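Local coordinates for LPXTG-motif cell wall anchor domain protein (Mobiluncus mulieris, PDB 5U5O) that probably mediates adhesion at the bacterial cell surface, as part of a giant adhesin whose Ig-like domains carry intramolecular disulfide, isopeptide and ester cross-links, at residues A[168-173]-A[216-221]; A[70-75]-A[93-98]; A[49-54]-A[121-126]. One frame throughout, in Å; residues are numbered along the deposited sequence.

Interaction 1 (A[168-173]-A[216-221]); sequences FGSLKL and EKTVEG
L171 and L173 pair with V219 and K217 through four backbone hydrogen bonds in an antiparallel arrangement. L171 N donates to V219 O at 2.9 Å, and V219 N to L171 O at 2.8 Å; L173 and K217 repeat the exchange. L171, L173, V219 and K217 share one face; the branched hydrocarbon side chains suit a core completed by V198, C228 and I230, while the end of K217 leads away along F209 and L211. The other face is mixed: aliphatic and hydroxyl parts of S170, K172 and T218, with a salt bridge from K172 NZ to E216 OE2 (3.5 Å) at the far end. K172 CG passes T218 OG1 at 3.6 Å; CD lies alongside E216 OE2, and the bend at chi3 (-67°) keeps CE and NZ close to that oxygen. S170 turns its OG to N281 and presents CB to E220 OE1. At the F168 end a water accepts from G221 N at 2.8 Å and lies 3.1 Å from G169 O and 2.9 Å from E220 OE1. G221 has positive phi (68°), easily adopted without a side chain. The chemistry implies a two-sided pair: backbone bonds fix the register, the leucines and valine face the core, and the charged pair probably adds a modest, partly solvent-screened attraction.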
ATOM      1  N   PHE A 168      -7.959   3.300   1.391  1.00 18.04           N
ATOM      2  CA  PHE A 168      -8.276   3.800   2.726  1.00 16.99           C
ATOM      3  C   PHE A 168      -9.773   3.961   2.922  1.00 17.54           C
ATOM      4  O   PHE A 168     -10.537   4.149   1.972  1.00 19.74           O
ATOM      5  CB  PHE A 168      -7.576   5.141   2.991  1.00 16.30           C
ATOM      6  CG  PHE A 168      -6.078   5.043   2.928  1.00 16.22           C
ATOM      7  CD1 PHE A 168      -5.356   4.670   4.057  1.00 16.64           C
ATOM      8  CD2 PHE A 168      -5.395   5.251   1.740  1.00 16.22           C
ATOM      9  CE1 PHE A 168      -3.987   4.520   4.014  1.00 17.29           C
ATOM     10  CE2 PHE A 168      -4.021   5.122   1.690  1.00 18.36           C
ATOM     11  CZ  PHE A 168      -3.318   4.751   2.832  1.00 18.74           C
ATOM     12  N   GLY A 169     -10.161   3.885   4.185  1.00 17.17           N
ATOM     13  CA  GLY A 169     -11.516   4.162   4.625  1.00 16.73           C
ATOM     14  C   GLY A 169     -11.634   5.520   5.288  1.00 15.86           C
ATOM     15  O   GLY A 169     -10.682   6.330   5.255  1.00 16.33           O
ATOM     16  N   SER A 170     -12.803   5.753   5.916  1.00 16.00           N
ATOM     17  CA  SER A 170     -13.056   7.026   6.577  1.00 16.44           C
ATOM     18  C   SER A 170     -14.090   6.837   7.672  1.00 16.56           C
ATOM     19  O   SER A 170     -14.824   5.831   7.703  1.00 15.81           O
ATOM     20  CB  SER A 170     -13.578   8.070   5.593  1.00 16.12           C
ATOM     21  OG  SER A 170     -14.844   7.695   5.039  1.00 18.34           O
ATOM     22  N   LEU A 171     -14.147   7.826   8.544  1.00 16.03           N
ATOM     23  CA  LEU A 171     -15.085   7.854   9.650  1.00 15.01           C
ATOM     24  C   LEU A 171     -15.746   9.200   9.701  1.00 14.87           C
ATOM     25  O   LEU A 171     -15.097  10.222   9.938  1.00 17.24           O
ATOM     26  CB  LEU A 171     -14.364   7.562  10.955  1.00 14.36           C
ATOM     27  CG  LEU A 171     -15.198   7.573  12.244  1.00 14.52           C
ATOM     28  CD1 LEU A 171     -16.409   6.651  12.227  1.00 12.53           C
ATOM     29  CD2 LEU A 171     -14.268   7.199  13.381  1.00 17.19           C
ATOM     30  N   LYS A 172     -17.073   9.192   9.537  1.00 13.97           N
ATOM     31  CA  LYS A 172     -17.893  10.373   9.705  1.00 13.75           C
ATOM     32  C   LYS A 172     -18.547  10.283  11.063  1.00 14.27           C
ATOM     33  O   LYS A 172     -19.084   9.224  11.423  1.00 16.13           O
ATOM     34  CB  LYS A 172     -18.971  10.470   8.626  1.00 15.42           C
ATOM     35  CG  LYS A 172     -19.801  11.745   8.707  1.00 18.02           C
ATOM     36  CD  LYS A 172     -21.042  11.701   7.832  1.00 20.64           C
ATOM     37  CE  LYS A 172     -20.689  11.674   6.361  1.00 26.21           C
ATOM     38  NZ  LYS A 172     -21.872  11.946   5.505  1.00 31.25           N
ATOM     39  N   LEU A 173     -18.577  11.382  11.781  1.00 14.13           N
ATOM     40  CA  LEU A 173     -19.227  11.470  13.092  1.00 11.98           C
ATOM     41  C   LEU A 173     -20.191  12.620  13.014  1.00 10.99           C
ATOM     42  O   LEU A 173     -19.830  13.723  12.657  1.00 12.82           O
ATOM     43  CB  LEU A 173     -18.178  11.740  14.190  1.00 11.94           C
ATOM     44  CG  LEU A 173     -18.760  11.884  15.605  1.00 11.64           C
ATOM     45  CD1 LEU A 173     -19.484  10.619  16.090  1.00 11.27           C
ATOM     46  CD2 LEU A 173     -17.649  12.308  16.562  1.00 12.51           C
ATOM     47  N   GLU A 216     -21.373  17.526  11.441  1.00 14.93           N
ATOM     48  CA  GLU A 216     -20.581  16.334  11.171  1.00 13.54           C
ATOM     49  C   GLU A 216     -19.102  16.679  10.908  1.00 12.91           C
ATOM     50  O   GLU A 216     -18.762  17.810  10.551  1.00 16.23           O
ATOM     51  CB  GLU A 216     -21.140  15.540   9.991  1.00 13.60           C
ATOM     52  CG  GLU A 216     -21.205  16.287   8.679  1.00 14.46           C
ATOM     53  CD  GLU A 216     -21.680  15.419   7.538  1.00 19.67           C
ATOM     54  OE1 GLU A 216     -22.890  15.135   7.471  1.00 27.56           O
ATOM     55  OE2 GLU A 216     -20.838  15.039   6.694  1.00 24.64           O
ATOM     56  N   LYS A 217     -18.236  15.687  11.102  1.00 12.91           N
ATOM     57  CA  LYS A 217     -16.807  15.774  10.799  1.00 13.86           C
ATOM     58  C   LYS A 217     -16.421  14.427  10.241  1.00 13.58           C
ATOM     59  O   LYS A 217     -16.816  13.391  10.778  1.00 14.75           O
ATOM     60  CB  LYS A 217     -16.048  16.040  12.102  1.00 16.84           C
ATOM     61  CG  LYS A 217     -14.553  15.774  12.089  1.00 22.86           C
ATOM     62  CD  LYS A 217     -13.847  16.980  11.575  1.00 27.99           C
ATOM     63  CE  LYS A 217     -12.358  16.717  11.517  1.00 30.29           C
ATOM     64  NZ  LYS A 217     -11.740  17.728  10.638  1.00 36.80           N
ATOM     65  N   THR A 218     -15.614  14.429   9.186  1.00 14.62           N
ATOM     66  CA  THR A 218     -15.065  13.198   8.637  1.00 14.29           C
ATOM     67  C   THR A 218     -13.538  13.157   8.781  1.00 14.50           C
ATOM     68  O   THR A 218     -12.831  14.128   8.436  1.00 19.61           O
ATOM     69  CB  THR A 218     -15.460  13.030   7.167  1.00 15.85           C
ATOM     70  OG1 THR A 218     -16.888  13.027   7.074  1.00 18.25           O
ATOM     71  CG2 THR A 218     -14.968  11.723   6.608  1.00 16.94           C
ATOM     72  N   VAL A 219     -13.037  12.050   9.305  1.00 13.94           N
ATOM     73  CA  VAL A 219     -11.620  11.712   9.292  1.00 14.21           C
ATOM     74  C   VAL A 219     -11.377  10.783   8.105  1.00 14.86           C
ATOM     75  O   VAL A 219     -11.955   9.685   8.023  1.00 16.50           O
ATOM     76  CB  VAL A 219     -11.193  11.036  10.605  1.00 14.23           C
ATOM     77  CG1 VAL A 219      -9.742  10.574  10.555  1.00 13.75           C
ATOM     78  CG2 VAL A 219     -11.431  11.964  11.786  1.00 15.36           C
ATOM     79  N   GLU A 220     -10.528  11.242   7.183  1.00 16.26           N
ATOM     80  CA  GLU A 220     -10.212  10.508   5.962  1.00 16.56           C
ATOM     81  C   GLU A 220      -8.921   9.714   6.106  1.00 15.97           C
ATOM     82  O   GLU A 220      -8.178   9.879   7.079  1.00 16.98           O
ATOM     83  CB  GLU A 220     -10.031  11.494   4.802  1.00 19.10           C
ATOM     84  CG  GLU A 220     -11.199  12.447   4.553  1.00 24.51           C
ATOM     85  CD  GLU A 220     -12.339  11.838   3.759  1.00 29.53           C
ATOM     86  OE1 GLU A 220     -12.237  10.669   3.331  1.00 33.12           O
ATOM     87  OE2 GLU A 220     -13.349  12.547   3.544  1.00 35.09           O
ATOM     88  N   GLY A 221      -8.642   8.860   5.125  1.00 16.38           N
ATOM     89  CA  GLY A 221      -7.322   8.208   5.047  1.00 16.31           C
ATOM     90  C   GLY A 221      -7.018   7.205   6.144  1.00 15.94           C
ATOM     91  O   GLY A 221      -5.873   7.075   6.595  1.00 17.92           O
TER
HETATM   92  O   HOH W   1     -10.420   8.431   2.996  1.00 24.24           O

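Interaction 2 (A[70-75]-A[93-98]); sequences VKVTAS and KVYETE
V72 packing on the ring of Y95 is an apolar contact between sheets, at one end of the ester bond domain, where the chain leaving strand 64-71 passes the start of strand 94-104. The two strands belong to different sheets, so no backbone pairing joins the segments, and mainly side chains fill the gap; even the closest CA pair, V72 and Y95, is 7.4 Å apart. V72 CG1 makes a CH-pi contact over one face of the ring: it lies 3.9 Å from the ring centroid and 17° off the normal, with the two side chains crossing at about a right angle. Chi1 of V72 (174°) places CG1 opposite the backbone N, the branch that reaches the ring. At the ring edge, near its plane, T73 O comes to 3.5 Å from CD2, a fitting neighbour for the slightly positive ring hydrogens, and A74 CA sits at the same rim. Tyrosine suits this place because its flat hydrocarbon part fills the interior while its OH bonds E40. V38 lies against both V72 and Y95. Further along, V70 CG2 and T97 CG2 meet tip to tip at 4.0 Å, beside I46; V70 was modelled in two conformations, so this pair is less certain. T97 also touches V33 of strand 26-36. Residues from two facing sheets meeting through their side chains is the packing of a beta sandwich, consistent with the Ig-like domain.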
ATOM      1  N   VAL A  70      17.822 -17.231 -22.990  0.50 14.02           N
ATOM      2  CA  VAL A  70      17.418 -16.415 -24.136  0.50 13.86           C
ATOM      3  C   VAL A  70      18.475 -16.524 -25.228  0.50 13.02           C
ATOM      4  O   VAL A  70      19.642 -16.217 -24.986  0.50 15.38           O
ATOM      5  CB  VAL A  70      17.318 -14.926 -23.762  0.50 15.11           C
ATOM      6  CG1 VAL A  70      17.026 -14.084 -24.997  0.50 16.78           C
ATOM      7  CG2 VAL A  70      16.263 -14.693 -22.693  0.50 13.91           C
ATOM      8  N   LYS A  71      18.078 -16.946 -26.419  1.00 12.34           N
ATOM      9  CA  LYS A  71      18.960 -16.956 -27.577  1.00 12.39           C
ATOM     10  C   LYS A  71      18.673 -15.685 -28.337  1.00 12.21           C
ATOM     11  O   LYS A  71      17.604 -15.477 -28.881  1.00 13.27           O
ATOM     12  CB  LYS A  71      18.759 -18.189 -28.442  1.00 12.53           C
ATOM     13  CG  LYS A  71      19.851 -18.284 -29.508  1.00 13.85           C
ATOM     14  CD  LYS A  71      19.794 -19.593 -30.274  1.00 15.16           C
ATOM     15  CE  LYS A  71      20.957 -19.686 -31.241  1.00 18.05           C
ATOM     16  NZ  LYS A  71      20.950 -20.990 -31.939  1.00 20.96           N
ATOM     17  N   VAL A  72      19.664 -14.789 -28.356  1.00 12.66           N
ATOM     18  CA  VAL A  72      19.426 -13.467 -28.888  1.00 12.35           C
ATOM     19  C   VAL A  72      19.316 -13.510 -30.400  1.00 12.26           C
ATOM     20  O   VAL A  72      20.133 -14.176 -31.070  1.00 14.58           O
ATOM     21  CB  VAL A  72      20.555 -12.524 -28.441  1.00 12.23           C
ATOM     22  CG1 VAL A  72      20.432 -11.157 -29.105  1.00 12.55           C
ATOM     23  CG2 VAL A  72      20.500 -12.399 -26.925  1.00 12.08           C
ATOM     24  N   THR A  73      18.321 -12.816 -30.944  1.00 12.28           N
ATOM     25  CA  THR A  73      18.098 -12.764 -32.384  0.50 12.22           C
ATOM     26  C   THR A  73      17.626 -11.370 -32.814  1.00 12.74           C
ATOM     27  O   THR A  73      17.112 -10.599 -32.004  1.00 14.41           O
ATOM     28  CB  THR A  73      17.105 -13.863 -32.814  0.50 14.47           C
ATOM     29  OG1 THR A  73      17.103 -13.962 -34.240  0.50 17.88           O
ATOM     30  CG2 THR A  73      15.702 -13.567 -32.299  0.50 14.38           C
ATOM     31  N   ALA A  74      17.844 -11.047 -34.087  1.00 14.34           N
ATOM     32  CA  ALA A  74      17.510  -9.730 -34.636  1.00 16.64           C
ATOM     33  C   ALA A  74      16.068  -9.304 -34.420  1.00 15.81           C
ATOM     34  O   ALA A  74      15.805  -8.139 -34.188  1.00 16.97           O
ATOM     35  CB  ALA A  74      17.857  -9.672 -36.120  1.00 17.94           C
ATOM     36  N   SER A  75      15.132 -10.249 -34.456  1.00 15.63           N
ATOM     37  CA  SER A  75      13.717  -9.906 -34.266  1.00 15.66           C
ATOM     38  C   SER A  75      13.417  -9.340 -32.874  1.00 14.94           C
ATOM     39  O   SER A  75      12.380  -8.726 -32.683  1.00 16.66           O
ATOM     40  CB  SER A  75      12.824 -11.119 -34.515  1.00 16.99           C
ATOM     41  OG  SER A  75      13.043 -12.056 -33.498  1.00 18.90           O
ATOM     42  N   LYS A  93      22.896  -1.343 -29.106  1.00 12.11           N
ATOM     43  CA  LYS A  93      21.960  -2.291 -29.687  1.00 11.75           C
ATOM     44  C   LYS A  93      21.182  -2.897 -28.532  1.00 11.44           C
ATOM     45  O   LYS A  93      21.732  -3.487 -27.618  1.00 13.66           O
ATOM     46  CB  LYS A  93      22.676  -3.360 -30.504  1.00 12.71           C
ATOM     47  CG  LYS A  93      23.328  -2.766 -31.754  1.00 15.90           C
ATOM     48  CD  LYS A  93      24.113  -3.799 -32.549  1.00 22.29           C
ATOM     49  CE  LYS A  93      24.951  -3.157 -33.645  1.00 30.14           C
ATOM     50  NZ  LYS A  93      24.125  -2.607 -34.751  1.00 37.02           N
ATOM     51  N   VAL A  94      19.845  -2.763 -28.597  1.00 11.23           N
ATOM     52  CA  VAL A  94      18.919  -3.192 -27.518  1.00 11.18           C
ATOM     53  C   VAL A  94      18.037  -4.326 -28.010  1.00 11.90           C
ATOM     54  O   VAL A  94      17.472  -4.218 -29.078  1.00 12.86           O
ATOM     55  CB  VAL A  94      18.058  -2.036 -27.007  1.00 11.40           C
ATOM     56  CG1 VAL A  94      17.244  -2.475 -25.794  1.00 11.78           C
ATOM     57  CG2 VAL A  94      18.903  -0.822 -26.669  1.00 12.01           C
ATOM     58  N   TYR A  95      18.062  -5.410 -27.257  1.00 12.18           N
ATOM     59  CA  TYR A  95      17.217  -6.565 -27.526  1.00 11.91           C
ATOM     60  C   TYR A  95      16.303  -6.791 -26.332  1.00 12.35           C
ATOM     61  O   TYR A  95      16.759  -6.848 -25.195  1.00 17.18           O
ATOM     62  CB  TYR A  95      18.058  -7.794 -27.771  1.00 11.94           C
ATOM     63  CG  TYR A  95      18.999  -7.632 -28.939  1.00 11.59           C
ATOM     64  CD1 TYR A  95      20.237  -7.001 -28.786  1.00 11.71           C
ATOM     65  CD2 TYR A  95      18.655  -8.082 -30.212  1.00 11.96           C
ATOM     66  CE1 TYR A  95      21.095  -6.847 -29.861  1.00 12.21           C
ATOM     67  CE2 TYR A  95      19.534  -7.929 -31.288  1.00 12.92           C
ATOM     68  CZ  TYR A  95      20.751  -7.304 -31.101  1.00 13.05           C
ATOM     69  OH  TYR A  95      21.597  -7.152 -32.170  1.00 16.28           O
ATOM     70  N   GLU A  96      14.999  -6.976 -26.595  1.00 12.60           N
ATOM     71  CA  GLU A  96      13.993  -7.020 -25.531  1.00 12.35           C
ATOM     72  C   GLU A  96      13.371  -8.396 -25.394  1.00 13.09           C
ATOM     73  O   GLU A  96      13.071  -9.050 -26.383  1.00 14.83           O
ATOM     74  CB  GLU A  96      12.936  -5.980 -25.802  1.00 12.67           C
ATOM     75  CG  GLU A  96      11.939  -5.804 -24.665  1.00 13.62           C
ATOM     76  CD  GLU A  96      10.951  -4.701 -24.944  1.00 15.49           C
ATOM     77  OE1 GLU A  96      11.246  -3.529 -24.651  1.00 18.02           O
ATOM     78  OE2 GLU A  96       9.817  -5.006 -25.374  1.00 19.65           O
ATOM     79  N   THR A  97      13.229  -8.823 -24.146  1.00 12.87           N
ATOM     80  CA  THR A  97      12.423 -10.007 -23.829  1.00 12.99           C
ATOM     81  C   THR A  97      11.701  -9.707 -22.525  1.00 13.51           C
ATOM     82  O   THR A  97      11.704  -8.568 -22.065  1.00 15.05           O
ATOM     83  CB  THR A  97      13.312 -11.260 -23.757  1.00 13.43           C
ATOM     84  OG1 THR A  97      12.476 -12.414 -23.608  1.00 16.37           O
ATOM     85  CG2 THR A  97      14.321 -11.201 -22.631  1.00 13.37           C
ATOM     86  N   GLU A  98      10.991 -10.691 -21.973  1.00 14.95           N
ATOM     87  CA  GLU A  98      10.269 -10.440 -20.719  1.00 14.87           C
ATOM     88  C   GLU A  98      10.174 -11.669 -19.850  1.00 14.14           C
ATOM     89  O   GLU A  98      10.295 -12.795 -20.336  1.00 15.66           O
ATOM     90  CB  GLU A  98       8.868  -9.900 -20.989  1.00 18.50           C
ATOM     91  CG  GLU A  98       7.969 -10.849 -21.746  1.00 21.80           C
ATOM     92  CD  GLU A  98       6.626 -10.231 -22.058  1.00 28.18           C
ATOM     93  OE1 GLU A  98       6.548  -9.427 -23.008  1.00 34.47           O
ATOM     94  OE2 GLU A  98       5.647 -10.550 -21.352  1.00 31.62           O
TER

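Interaction 3 (A[49-54]-A[121-126]); sequences QLYEQS and VVYEQL
The Y123 ring receives the edge of Y51 on one face, in a T-shaped stack with centroids 5.2 Å apart and planes at 66°. Y51 CE2 approaches Y123 CD2 to 3.8 Å, and V121 O lies at the edge of the Y51 ring, near its plane. The amides of Q49 and Q125 are the other flat groups, nearly coplanar at 18°. They form a cyclic double hydrogen bond: Q125 NE2 gives to Q49 OE1 and Q49 NE2 to Q125 OE1, each at 2.9 Å and each on a lone pair in the carbonyl plane. Glutamine is apt here because its amide carries both a donor and an acceptor. Both chains bend at chi2 (82° in Q49), turning the amide ends toward one another; Q125 NE2 has a further partner in N153 OD1, which helps fix its orientation. In the backbone, Q49 with Y123 and Y51 with V121 are hydrogen-bonded antiparallel pairs, each bonded in both directions, as in Y123 N to Q49 O at 2.9 Å. L50 and V122 turn to the opposite face, where their methyls CD1 and CG2 meet at 3.9 Å. That face looks across to I29 of strand 26-36 and A9 of strand 4-10. In the order of the sheet, strand 43-52 lies between 64-71 and 118-127, and strand 118-127 in turn lies between 43-52 and 150-178.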
ATOM      1  N   GLN A  49      14.473 -10.863  -9.762  1.00 15.89           N
ATOM      2  CA  GLN A  49      13.920 -10.984  -8.413  1.00 15.92           C
ATOM      3  C   GLN A  49      13.162  -9.730  -8.068  1.00 16.49           C
ATOM      4  O   GLN A  49      13.550  -8.633  -8.446  1.00 17.91           O
ATOM      5  CB  GLN A  49      14.993 -11.222  -7.346  1.00 16.77           C
ATOM      6  CG  GLN A  49      15.973 -12.329  -7.656  1.00 15.86           C
ATOM      7  CD  GLN A  49      17.097 -11.888  -8.587  1.00 15.98           C
ATOM      8  OE1 GLN A  49      17.625 -10.767  -8.479  1.00 17.71           O
ATOM      9  NE2 GLN A  49      17.472 -12.766  -9.510  1.00 16.96           N
ATOM     10  N   LEU A  50      12.085  -9.920  -7.307  1.00 16.61           N
ATOM     11  CA  LEU A  50      11.268  -8.836  -6.790  1.00 15.71           C
ATOM     12  C   LEU A  50      11.498  -8.693  -5.293  1.00 17.35           C
ATOM     13  O   LEU A  50      11.414  -9.683  -4.554  1.00 20.10           O
ATOM     14  CB  LEU A  50       9.782  -9.155  -7.034  1.00 15.71           C
ATOM     15  CG  LEU A  50       8.812  -8.039  -6.680  1.00 16.90           C
ATOM     16  CD1 LEU A  50       8.951  -6.843  -7.597  1.00 15.22           C
ATOM     17  CD2 LEU A  50       7.391  -8.592  -6.733  1.00 18.13           C
ATOM     18  N   TYR A  51      11.754  -7.462  -4.851  1.00 17.68           N
ATOM     19  CA  TYR A  51      12.001  -7.155  -3.447  1.00 19.25           C
ATOM     20  C   TYR A  51      11.189  -5.959  -2.993  1.00 19.00           C
ATOM     21  O   TYR A  51      10.898  -5.070  -3.790  1.00 19.21           O
ATOM     22  CB  TYR A  51      13.460  -6.749  -3.255  1.00 18.59           C
ATOM     23  CG  TYR A  51      14.490  -7.808  -3.516  1.00 19.24           C
ATOM     24  CD1 TYR A  51      14.786  -8.762  -2.555  1.00 20.26           C
ATOM     25  CD2 TYR A  51      15.239  -7.806  -4.706  1.00 19.89           C
ATOM     26  CE1 TYR A  51      15.764  -9.716  -2.770  1.00 21.88           C
ATOM     27  CE2 TYR A  51      16.221  -8.760  -4.930  1.00 21.47           C
ATOM     28  CZ  TYR A  51      16.474  -9.712  -3.959  1.00 20.79           C
ATOM     29  OH  TYR A  51      17.419 -10.678  -4.132  1.00 25.59           O
ATOM     30  N   GLU A  52      10.856  -5.923  -1.708  1.00 19.95           N
ATOM     31  CA  GLU A  52      10.491  -4.666  -1.067  1.00 20.77           C
ATOM     32  C   GLU A  52      11.786  -3.834  -0.966  1.00 21.82           C
ATOM     33  O   GLU A  52      12.872  -4.375  -0.677  1.00 23.78           O
ATOM     34  CB  GLU A  52       9.804  -4.906   0.290  1.00 22.83           C
ATOM     35  CG  GLU A  52       9.331  -3.640   0.992  1.00 22.81           C
ATOM     36  CD  GLU A  52      10.423  -2.935   1.775  1.00 25.67           C
ATOM     37  OE1 GLU A  52      11.253  -3.619   2.411  1.00 28.13           O
ATOM     38  OE2 GLU A  52      10.467  -1.690   1.740  1.00 25.58           O
ATOM     39  N   GLN A  53      11.667  -2.534  -1.242  1.00 21.85           N
ATOM     40  CA  GLN A  53      12.828  -1.666  -1.478  1.00 24.94           C
ATOM     41  C   GLN A  53      13.829  -1.612  -0.324  1.00 28.35           C
ATOM     42  O   GLN A  53      15.034  -1.643  -0.566  1.00 30.61           O
ATOM     43  CB  GLN A  53      12.383  -0.251  -1.847  1.00 25.45           C
ATOM     44  CG  GLN A  53      13.522   0.666  -2.276  1.00 26.81           C
ATOM     45  CD  GLN A  53      13.064   2.094  -2.487  1.00 35.37           C
ATOM     46  OE1 GLN A  53      12.273   2.622  -1.703  1.00 35.48           O
ATOM     47  NE2 GLN A  53      13.572   2.735  -3.538  1.00 35.57           N
ATOM     48  N   SER A  54      13.334  -1.527   0.912  1.00 30.25           N
ATOM     49  CA  SER A  54      14.240  -1.441   2.082  1.00 30.08           C
ATOM     50  C   SER A  54      15.160  -2.654   2.285  1.00 30.82           C
ATOM     51  O   SER A  54      16.225  -2.515   2.896  1.00 35.25           O
ATOM     52  CB  SER A  54      13.454  -1.173   3.379  1.00 31.69           C
ATOM     53  OG  SER A  54      12.963  -2.368   3.967  1.00 31.91           O
ATOM     54  N   VAL A 121      10.857  -3.264  -6.000  1.00 15.99           N
ATOM     55  CA  VAL A 121      11.844  -3.070  -7.059  1.00 16.28           C
ATOM     56  C   VAL A 121      12.292  -4.423  -7.602  1.00 15.66           C
ATOM     57  O   VAL A 121      12.445  -5.380  -6.851  1.00 17.06           O
ATOM     58  CB  VAL A 121      13.026  -2.185  -6.566  1.00 16.86           C
ATOM     59  CG1 VAL A 121      13.790  -2.888  -5.449  1.00 17.09           C
ATOM     60  CG2 VAL A 121      13.937  -1.768  -7.721  1.00 17.47           C
ATOM     61  N   VAL A 122      12.522  -4.453  -8.915  1.00 14.56           N
ATOM     62  CA  VAL A 122      13.019  -5.619  -9.644  1.00 13.81           C
ATOM     63  C   VAL A 122      14.542  -5.480  -9.833  1.00 14.23           C
ATOM     64  O   VAL A 122      15.043  -4.392 -10.180  1.00 16.35           O
ATOM     65  CB  VAL A 122      12.380  -5.690 -11.027  1.00 13.22           C
ATOM     66  CG1 VAL A 122      13.030  -6.754 -11.904  1.00 12.14           C
ATOM     67  CG2 VAL A 122      10.898  -5.973 -10.860  1.00 12.81           C
ATOM     68  N   TYR A 123      15.262  -6.553  -9.524  1.00 14.34           N
ATOM     69  CA  TYR A 123      16.702  -6.712  -9.799  1.00 16.08           C
ATOM     70  C   TYR A 123      16.815  -7.726 -10.925  1.00 14.97           C
ATOM     71  O   TYR A 123      15.971  -8.624 -11.055  1.00 16.04           O
ATOM     72  CB  TYR A 123      17.369  -7.251  -8.542  1.00 16.49           C
ATOM     73  CG  TYR A 123      17.759  -6.202  -7.500  1.00 17.21           C
ATOM     74  CD1 TYR A 123      17.126  -4.955  -7.412  1.00 19.11           C
ATOM     75  CD2 TYR A 123      18.808  -6.464  -6.612  1.00 19.15           C
ATOM     76  CE1 TYR A 123      17.518  -4.011  -6.466  1.00 19.07           C
ATOM     77  CE2 TYR A 123      19.198  -5.529  -5.664  1.00 20.72           C
ATOM     78  CZ  TYR A 123      18.553  -4.309  -5.598  1.00 21.70           C
ATOM     79  OH  TYR A 123      18.957  -3.396  -4.651  1.00 25.62           O
ATOM     80  N   GLU A 124      17.870  -7.596 -11.747  1.00 15.02           N
ATOM     81  CA  GLU A 124      18.073  -8.493 -12.897  1.00 14.63           C
ATOM     82  C   GLU A 124      19.557  -8.784 -13.070  1.00 14.43           C
ATOM     83  O   GLU A 124      20.417  -7.908 -12.814  1.00 15.90           O
ATOM     84  CB  GLU A 124      17.553  -7.869 -14.196  1.00 13.34           C
ATOM     85  CG  GLU A 124      17.351  -8.855 -15.342  1.00 11.39           C
ATOM     86  CD  GLU A 124      16.046  -9.643 -15.221  1.00 13.53           C
ATOM     87  OE1 GLU A 124      15.163  -9.259 -14.419  1.00 15.28           O
ATOM     88  OE2 GLU A 124      15.934 -10.672 -15.908  1.00 14.64           O
ATOM     89  N   GLN A 125      19.869 -10.007 -13.470  1.00 14.48           N
ATOM     90  CA  GLN A 125      21.247 -10.358 -13.837  1.00 14.37           C
ATOM     91  C   GLN A 125      21.262 -11.059 -15.177  1.00 12.60           C
ATOM     92  O   GLN A 125      20.312 -11.802 -15.548  1.00 14.53           O
ATOM     93  CB  GLN A 125      21.913 -11.226 -12.770  1.00 14.53           C
ATOM     94  CG  GLN A 125      21.831 -10.662 -11.354  1.00 14.39           C
ATOM     95  CD  GLN A 125      20.477 -10.957 -10.689  1.00 14.54           C
ATOM     96  OE1 GLN A 125      19.973 -12.069 -10.785  1.00 16.01           O
ATOM     97  NE2 GLN A 125      19.881  -9.952 -10.048  1.00 15.93           N
ATOM     98  N   LEU A 126      22.386 -10.855 -15.884  1.00 12.30           N
ATOM     99  CA  LEU A 126      22.629 -11.441 -17.192  1.00 12.12           C
ATOM    100  C   LEU A 126      23.874 -12.304 -17.124  1.00 12.88           C
ATOM    101  O   LEU A 126      24.938 -11.796 -16.734  1.00 14.37           O
ATOM    102  CB  LEU A 126      22.839 -10.323 -18.220  1.00 12.26           C
ATOM    103  CG  LEU A 126      23.203 -10.713 -19.652  1.00 11.74           C
ATOM    104  CD1 LEU A 126      22.061 -11.467 -20.316  1.00 11.51           C
ATOM    105  CD2 LEU A 126      23.625  -9.489 -20.466  1.00 12.25           C
TER

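Interactions 2 and 3 share the ester bond domain: 70-75/93-98 is nested in the loop closed by 49-54/121-126, with nearest atoms about 7 Å apart. Interaction 1 belongs to the DUF5979 part, its centre about 37 Å from that of interaction 3, yet the long strand 150-178 pairs with 118-127 in one domain and 216-223 in the other. Interactions 1 and 3 are contacts within a sheet, dominated by backbone bonds, whereas interaction 2 joins facing sheets mainly by side chains, without backbone pairing. Interaction 3 is the buried one and adds neutral amide and aromatic pairs; the partly buried interaction 1 adds charges and water on its outer side.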